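Local coordinates for protein leucyl-trna synthetase (Plasmodium falciparum, PDB 5FOC) that probably charges tRNA with leucine and hydrolyses wrongly charged tRNA as a leucyl-tRNA synthetase, of which this chain is the editing domain, at residues N216-G220 with E221-G225; L269-I272 with R273-K276. The protein carries 2 engineered substitutions. One frame throughout, in Å; residues are numbered along the deposited sequence.

Interaction 1: N216-G220 with E221-G225; sequences NKIKG and EHFVG
The carbonyl O of Gly-220 takes a hydrogen bond from the backbone N of Phe-223 at 2.9 Å. Together with His-222 N to Lys-219 O (3.1 Å) and Val-224 N to Glu-221 O, this makes a run of overlapping type I beta turns, each bond spanning three residues. The run turns the chain at the end of strand 216-219, in the large mixed sheet of the editing domain, and starts it toward strand 227-229.

On one side of the turn, Ile-218 and Phe-223 meet and cross at about a right angle. CB of Ile-218 lies 3.7 Å from CZ of the Phe-223 ring, and the CG2 methyl touches CZ as well. Phe-223 has CG anti to its carbonyl carbon (chi1 -60°), which lays the ring back along the turn toward the isoleucine. The ring also packs edge-to-face with Phe-123 and reaches Ile-24 of helix 18-35, joining the turn to the buried interior.

Lys-219, the last residue of the strand, and Glu-221, just past the glycine, have side chains that cross obliquely. Lys-219 bends at chi3 and brings NZ over the carboxylate, meeting OE2 of Glu-221 from 58° out of its plane; the salt bridge is modelled unusually short, so its exact length is doubtful. Glu-221 CG sits over the centre of the His-222 ring, 4.0 Å above its plane. CG2 of Ile-218 also lies 3.9 Å from CB of His-222.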
ATOM      1  N   ASN A 216       5.616  -7.007  14.504  1.00 20.45           N
ATOM      2  CA  ASN A 216       5.298  -8.259  13.876  1.00 19.58           C
ATOM      3  C   ASN A 216       5.860  -8.289  12.458  1.00 19.37           C
ATOM      4  O   ASN A 216       6.198  -7.246  11.877  1.00 22.66           O
ATOM      5  CB  ASN A 216       3.743  -8.479  13.856  1.00 20.70           C
ATOM      6  CG  ASN A 216       3.356  -9.878  14.200  1.00 22.85           C
ATOM      7  OD1 ASN A 216       4.098 -10.821  13.998  1.00 27.26           O
ATOM      8  ND2 ASN A 216       2.118 -10.018  14.781  1.00 24.69           N
ATOM      9  N   LYS A 217       5.897  -9.503  11.919  1.00 22.16           N
ATOM     10  CA  LYS A 217       6.318  -9.776  10.553  1.00 21.83           C
ATOM     11  C   LYS A 217       5.326 -10.809  10.019  1.00 23.43           C
ATOM     12  O   LYS A 217       5.212 -11.903  10.574  1.00 25.03           O
ATOM     13  CB  LYS A 217       7.762 -10.295  10.543  1.00 25.37           C
ATOM     14  CG  LYS A 217       8.231 -10.693   9.191  1.00 25.84           C
ATOM     15  CD  LYS A 217       9.644 -11.236   9.240  1.00 28.74           C
ATOM     16  CE  LYS A 217       9.663 -12.713   9.551  1.00 33.28           C
ATOM     17  NZ  LYS A 217      11.084 -13.180   9.520  1.00 40.28           N
ATOM     18  N   ILE A 218       4.578 -10.429   8.981  1.00 21.90           N
ATOM     19  CA  ILE A 218       3.428 -11.201   8.522  1.00 20.13           C
ATOM     20  C   ILE A 218       3.461 -11.391   6.993  1.00 21.34           C
ATOM     21  O   ILE A 218       3.635 -10.412   6.237  1.00 21.02           O
ATOM     22  CB  ILE A 218       2.086 -10.562   9.033  1.00 19.87           C
ATOM     23  CG1 ILE A 218       2.103 -10.432  10.555  1.00 22.09           C
ATOM     24  CG2 ILE A 218       0.909 -11.344   8.533  1.00 22.02           C
ATOM     25  CD1 ILE A 218       0.912  -9.683  11.144  1.00 23.84           C
ATOM     26  N   LYS A 219       3.277 -12.630   6.535  1.00 22.87           N
ATOM     27  CA  LYS A 219       3.233 -12.888   5.079  1.00 26.49           C
ATOM     28  C   LYS A 219       2.031 -12.181   4.478  1.00 21.73           C
ATOM     29  O   LYS A 219       0.943 -12.125   5.095  1.00 23.09           O
ATOM     30  CB  LYS A 219       3.222 -14.375   4.718  1.00 28.97           C
ATOM     31  CG  LYS A 219       4.550 -14.893   4.155  1.00 39.69           C
ATOM     32  CD  LYS A 219       4.470 -16.359   3.736  1.00 50.58           C
ATOM     33  CE  LYS A 219       3.657 -16.572   2.465  1.00 55.71           C
ATOM     34  NZ  LYS A 219       3.096 -17.951   2.420  1.00 60.96           N
ATOM     35  N   GLY A 220       2.199 -11.609   3.313  1.00 24.91           N
ATOM     36  CA  GLY A 220       1.190 -10.783   2.683  1.00 20.20           C
ATOM     37  C   GLY A 220      -0.138 -11.482   2.458  1.00 19.72           C
ATOM     38  O   GLY A 220      -1.179 -10.834   2.524  1.00 23.29           O
ATOM     39  N   GLU A 221      -0.087 -12.791   2.227  1.00 20.75           N
ATOM     40  CA  GLU A 221      -1.285 -13.597   1.982  1.00 18.94           C
ATOM     41  C   GLU A 221      -2.323 -13.406   3.098  1.00 20.78           C
ATOM     42  O   GLU A 221      -3.539 -13.443   2.867  1.00 24.30           O
ATOM     43  CB  GLU A 221      -0.943 -15.076   1.811  1.00 26.78           C
ATOM     44  CG  GLU A 221      -0.277 -15.769   2.972  1.00 29.42           C
ATOM     45  CD  GLU A 221      -0.144 -17.280   2.768  1.00 38.88           C
ATOM     46  OE1 GLU A 221      -0.947 -17.911   2.062  1.00 48.66           O
ATOM     47  OE2 GLU A 221       0.756 -17.866   3.356  1.00 48.51           O
ATOM     48  N   HIS A 222      -1.835 -13.181   4.303  1.00 23.20           N
ATOM     49  CA  HIS A 222      -2.725 -13.055   5.452  1.00 20.68           C
ATOM     50  C   HIS A 222      -3.526 -11.785   5.490  1.00 21.81           C
ATOM     51  O   HIS A 222      -4.581 -11.699   6.184  1.00 25.92           O
ATOM     52  CB  HIS A 222      -1.970 -13.229   6.735  1.00 23.90           C
ATOM     53  CG  HIS A 222      -1.361 -14.571   6.860  1.00 25.39           C
ATOM     54  ND1 HIS A 222      -2.102 -15.726   6.804  1.00 25.95           N
ATOM     55  CD2 HIS A 222      -0.067 -14.959   6.969  1.00 28.23           C
ATOM     56  CE1 HIS A 222      -1.309 -16.765   6.938  1.00 28.03           C
ATOM     57  NE2 HIS A 222      -0.063 -16.326   7.002  1.00 32.00           N
ATOM     58  N   PHE A 223      -3.112 -10.797   4.728  1.00 21.42           N
ATOM     59  CA  PHE A 223      -3.824  -9.532   4.613  1.00 21.19           C
ATOM     60  C   PHE A 223      -4.787  -9.446   3.441  1.00 20.00           C
ATOM     61  O   PHE A 223      -5.556  -8.469   3.346  1.00 21.17           O
ATOM     62  CB  PHE A 223      -2.853  -8.383   4.510  1.00 18.46           C
ATOM     63  CG  PHE A 223      -1.919  -8.238   5.681  1.00 19.44           C
ATOM     64  CD1 PHE A 223      -2.388  -8.075   6.985  1.00 25.12           C
ATOM     65  CD2 PHE A 223      -0.541  -8.180   5.480  1.00 21.38           C
ATOM     66  CE1 PHE A 223      -1.499  -7.885   8.034  1.00 24.30           C
ATOM     67  CE2 PHE A 223       0.336  -8.010   6.531  1.00 26.50           C
ATOM     68  CZ  PHE A 223      -0.123  -7.846   7.795  1.00 25.33           C
ATOM     69  N   VAL A 224      -4.717 -10.437   2.542  1.00 20.36           N
ATOM     70  CA  VAL A 224      -5.557 -10.441   1.358  1.00 20.17           C
ATOM     71  C   VAL A 224      -7.013 -10.496   1.794  1.00 20.32           C
ATOM     72  O   VAL A 224      -7.402 -11.304   2.617  1.00 25.73           O
ATOM     73  CB  VAL A 224      -5.175 -11.563   0.370  1.00 20.23           C
ATOM     74  CG1 VAL A 224      -6.155 -11.675  -0.783  1.00 23.02           C
ATOM     75  CG2 VAL A 224      -3.788 -11.227  -0.204  1.00 18.84           C
ATOM     76  N   GLY A 225      -7.782  -9.558   1.265  1.00 21.13           N
ATOM     77  CA  GLY A 225      -9.241  -9.448   1.592  1.00 20.79           C
ATOM     78  C   GLY A 225      -9.582  -8.378   2.629  1.00 21.06           C
ATOM     79  O   GLY A 225     -10.743  -7.970   2.761  1.00 25.14           O
TER

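Interaction 2: L269-I272 with R273-K276; sequences LEDI and RKKK
Leu-269 lies across one face of the Arg-273 guanidinium, the two side chains meeting at a slant. CD2 of Leu-269 stands above the plane, shifted toward the rim, and is 3.7 Å from NH2 of Arg-273. Arg-273 gets there by placing CG anti to its carbonyl carbon (chi1 -73°) and running extended to NE, back along the helix. At the edge of the same guanidinium, in its plane, a water accepts from NH1 at 2.9 Å and donates to OE1 of Glu-270, so these opposite charges are bridged although their own atoms do not touch. The other guanidinium nitrogens are engaged elsewhere: NE bonds to Leu-290 O, and NH2 weakly to Asn-292 O.

Lys-274 and Glu-270 cross at a slant, CE of Lys-274 lying 4.2 Å from OE2 of Glu-270. NZ of Lys-274 remains 4.4 Å from OD1 of Asp-271, too far for a salt bridge; OD2 of that aspartate is held by the backbone N of Tyr-320. Main-chain i to i+4 bonds link Arg-273, Lys-274 and Lys-275 to Leu-269, Glu-270 and Asp-271. Lys-275 then leaves helical angles and occupies the N-cap position of helix 276-282. The segment is the last turn of helix 263-274, separated from helix 276-282 by one non-helical residue, with side chains meeting at i+3 and i+4 spacings.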
ATOM      1  N   LEU A 269      -5.908  -7.157 -11.974  1.00 20.80           N
ATOM      2  CA  LEU A 269      -7.321  -7.219 -11.608  1.00 21.57           C
ATOM      3  C   LEU A 269      -8.096  -8.119 -12.581  1.00 22.64           C
ATOM      4  O   LEU A 269      -8.912  -8.956 -12.139  1.00 23.80           O
ATOM      5  CB  LEU A 269      -7.914  -5.806 -11.481  1.00 20.13           C
ATOM      6  CG  LEU A 269      -9.411  -5.735 -11.100  1.00 20.08           C
ATOM      7  CD1 LEU A 269      -9.735  -6.510  -9.806  1.00 23.06           C
ATOM      8  CD2 LEU A 269      -9.827  -4.259 -11.018  1.00 24.48           C
ATOM      9  N   GLU A 270      -7.833  -8.004 -13.872  1.00 24.48           N
ATOM     10  CA  GLU A 270      -8.440  -8.856 -14.889  1.00 25.42           C
ATOM     11  C   GLU A 270      -8.119 -10.349 -14.689  1.00 21.60           C
ATOM     12  O   GLU A 270      -8.991 -11.170 -14.855  1.00 29.43           O
ATOM     13  CB  GLU A 270      -8.053  -8.366 -16.289  1.00 30.74           C
ATOM     14  CG  GLU A 270      -8.538  -9.208 -17.458  1.00 36.54           C
ATOM     15  CD  GLU A 270     -10.015  -9.077 -17.790  1.00 43.46           C
ATOM     16  OE1 GLU A 270     -10.776  -8.396 -17.064  1.00 45.25           O
ATOM     17  OE2 GLU A 270     -10.416  -9.688 -18.811  1.00 56.41           O
ATOM     18  N   ASP A 271      -6.879 -10.692 -14.304  1.00 25.68           N
ATOM     19  CA  ASP A 271      -6.497 -12.094 -14.045  1.00 24.70           C
ATOM     20  C   ASP A 271      -7.238 -12.616 -12.820  1.00 23.55           C
ATOM     21  O   ASP A 271      -7.732 -13.746 -12.799  1.00 27.56           O
ATOM     22  CB  ASP A 271      -4.974 -12.237 -13.849  1.00 25.43           C
ATOM     23  CG  ASP A 271      -4.211 -12.324 -15.156  1.00 27.71           C
ATOM     24  OD1 ASP A 271      -4.787 -12.453 -16.235  1.00 33.02           O
ATOM     25  OD2 ASP A 271      -2.972 -12.186 -15.117  1.00 31.50           O
ATOM     26  N   ILE A 272      -7.341 -11.778 -11.792  1.00 23.41           N
ATOM     27  CA  ILE A 272      -8.082 -12.163 -10.584  1.00 20.98           C
ATOM     28  C   ILE A 272      -9.535 -12.443 -10.888  1.00 22.43           C
ATOM     29  O   ILE A 272     -10.104 -13.465 -10.446  1.00 28.46           O
ATOM     30  CB  ILE A 272      -7.909 -11.111  -9.470  1.00 21.90           C
ATOM     31  CG1 ILE A 272      -6.445 -11.120  -8.994  1.00 22.30           C
ATOM     32  CG2 ILE A 272      -8.798 -11.399  -8.268  1.00 21.38           C
ATOM     33  CD1 ILE A 272      -6.059  -9.983  -8.097  1.00 23.12           C
ATOM     34  N   ARG A 273     -10.147 -11.552 -11.653  1.00 24.67           N
ATOM     35  CA  ARG A 273     -11.538 -11.688 -12.056  1.00 28.54           C
ATOM     36  C   ARG A 273     -11.736 -12.942 -12.890  1.00 27.54           C
ATOM     37  O   ARG A 273     -12.609 -13.754 -12.616  1.00 30.12           O
ATOM     38  CB  ARG A 273     -12.001 -10.469 -12.833  1.00 30.87           C
ATOM     39  CG  ARG A 273     -12.188  -9.261 -11.934  1.00 28.64           C
ATOM     40  CD  ARG A 273     -12.552  -8.031 -12.717  1.00 27.42           C
ATOM     41  NE  ARG A 273     -12.966  -6.978 -11.818  1.00 27.63           N
ATOM     42  CZ  ARG A 273     -13.086  -5.685 -12.115  1.00 28.06           C
ATOM     43  NH1 ARG A 273     -12.763  -5.210 -13.303  1.00 31.63           N
ATOM     44  NH2 ARG A 273     -13.494  -4.831 -11.179  1.00 28.45           N
ATOM     45  N   LYS A 274     -10.896 -13.125 -13.886  1.00 34.22           N
ATOM     46  CA  LYS A 274     -10.954 -14.283 -14.775  1.00 34.34           C
ATOM     47  C   LYS A 274     -10.782 -15.619 -14.042  1.00 32.37           C
ATOM     48  O   LYS A 274     -11.392 -16.600 -14.409  1.00 39.59           O
ATOM     49  CB  LYS A 274      -9.832 -14.105 -15.806  1.00 34.85           C
ATOM     50  CG  LYS A 274      -9.699 -15.155 -16.880  1.00 44.64           C
ATOM     51  CD  LYS A 274      -8.538 -14.821 -17.816  1.00 51.03           C
ATOM     52  CE  LYS A 274      -8.720 -13.507 -18.575  1.00 45.02           C
ATOM     53  NZ  LYS A 274      -7.599 -13.355 -19.547  1.00 42.38           N
ATOM     54  N   LYS A 275      -9.927 -15.647 -13.021  1.00 32.02           N
ATOM     55  CA  LYS A 275      -9.619 -16.876 -12.296  1.00 33.93           C
ATOM     56  C   LYS A 275     -10.155 -16.753 -10.883  1.00 31.46           C
ATOM     57  O   LYS A 275      -9.535 -17.186  -9.926  1.00 35.29           O
ATOM     58  CB  LYS A 275      -8.110 -17.144 -12.330  1.00 32.74           C
ATOM     59  CG  LYS A 275      -7.529 -17.027 -13.744  1.00 41.50           C
ATOM     60  CD  LYS A 275      -6.037 -17.322 -13.841  1.00 53.21           C
ATOM     61  CE  LYS A 275      -5.776 -18.625 -14.600  1.00 64.15           C
ATOM     62  NZ  LYS A 275      -4.329 -18.927 -14.799  1.00 68.14           N
ATOM     63  N   LYS A 276     -11.368 -16.206 -10.785  1.00 32.07           N
ATOM     64  CA  LYS A 276     -11.996 -15.889  -9.496  1.00 29.67           C
ATOM     65  C   LYS A 276     -12.158 -17.124  -8.604  1.00 31.64           C
ATOM     66  O   LYS A 276     -11.963 -17.017  -7.400  1.00 35.05           O
ATOM     67  CB  LYS A 276     -13.316 -15.090  -9.672  1.00 34.22           C
ATOM     68  CG  LYS A 276     -14.409 -15.693 -10.556  1.00 38.33           C
ATOM     69  CD  LYS A 276     -15.456 -14.625 -10.889  1.00 44.36           C
ATOM     70  CE  LYS A 276     -16.730 -15.201 -11.503  1.00 45.52           C
ATOM     71  NZ  LYS A 276     -17.834 -14.202 -11.443  1.00 52.51           N
TER
HETATM   72  O   HOH W   1     -11.364  -6.507 -15.467  1.00 52.12           O

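How the interactions relate
Both interactions are local, and they follow each other along the chain within the editing domain, with centres 20 Å apart and nearest atoms about 8 Å apart. What joins them is strand 238-242: Phe-223 and Val-224 of interaction 1 rest on Ile-240 and Pro-242, while Leu-269 and Ile-272 of interaction 2 rest on Leu-241 between them. The chain beyond helix 276-282 is shared too, Val-224 packing on Tyr-283 and Leu-285 and Arg-273 bonding to Leu-290. Interaction 1 thus turns the chain between two sheet strands, whereas interaction 2 ends a helix placed against that sheet, farther from the centre of the chain.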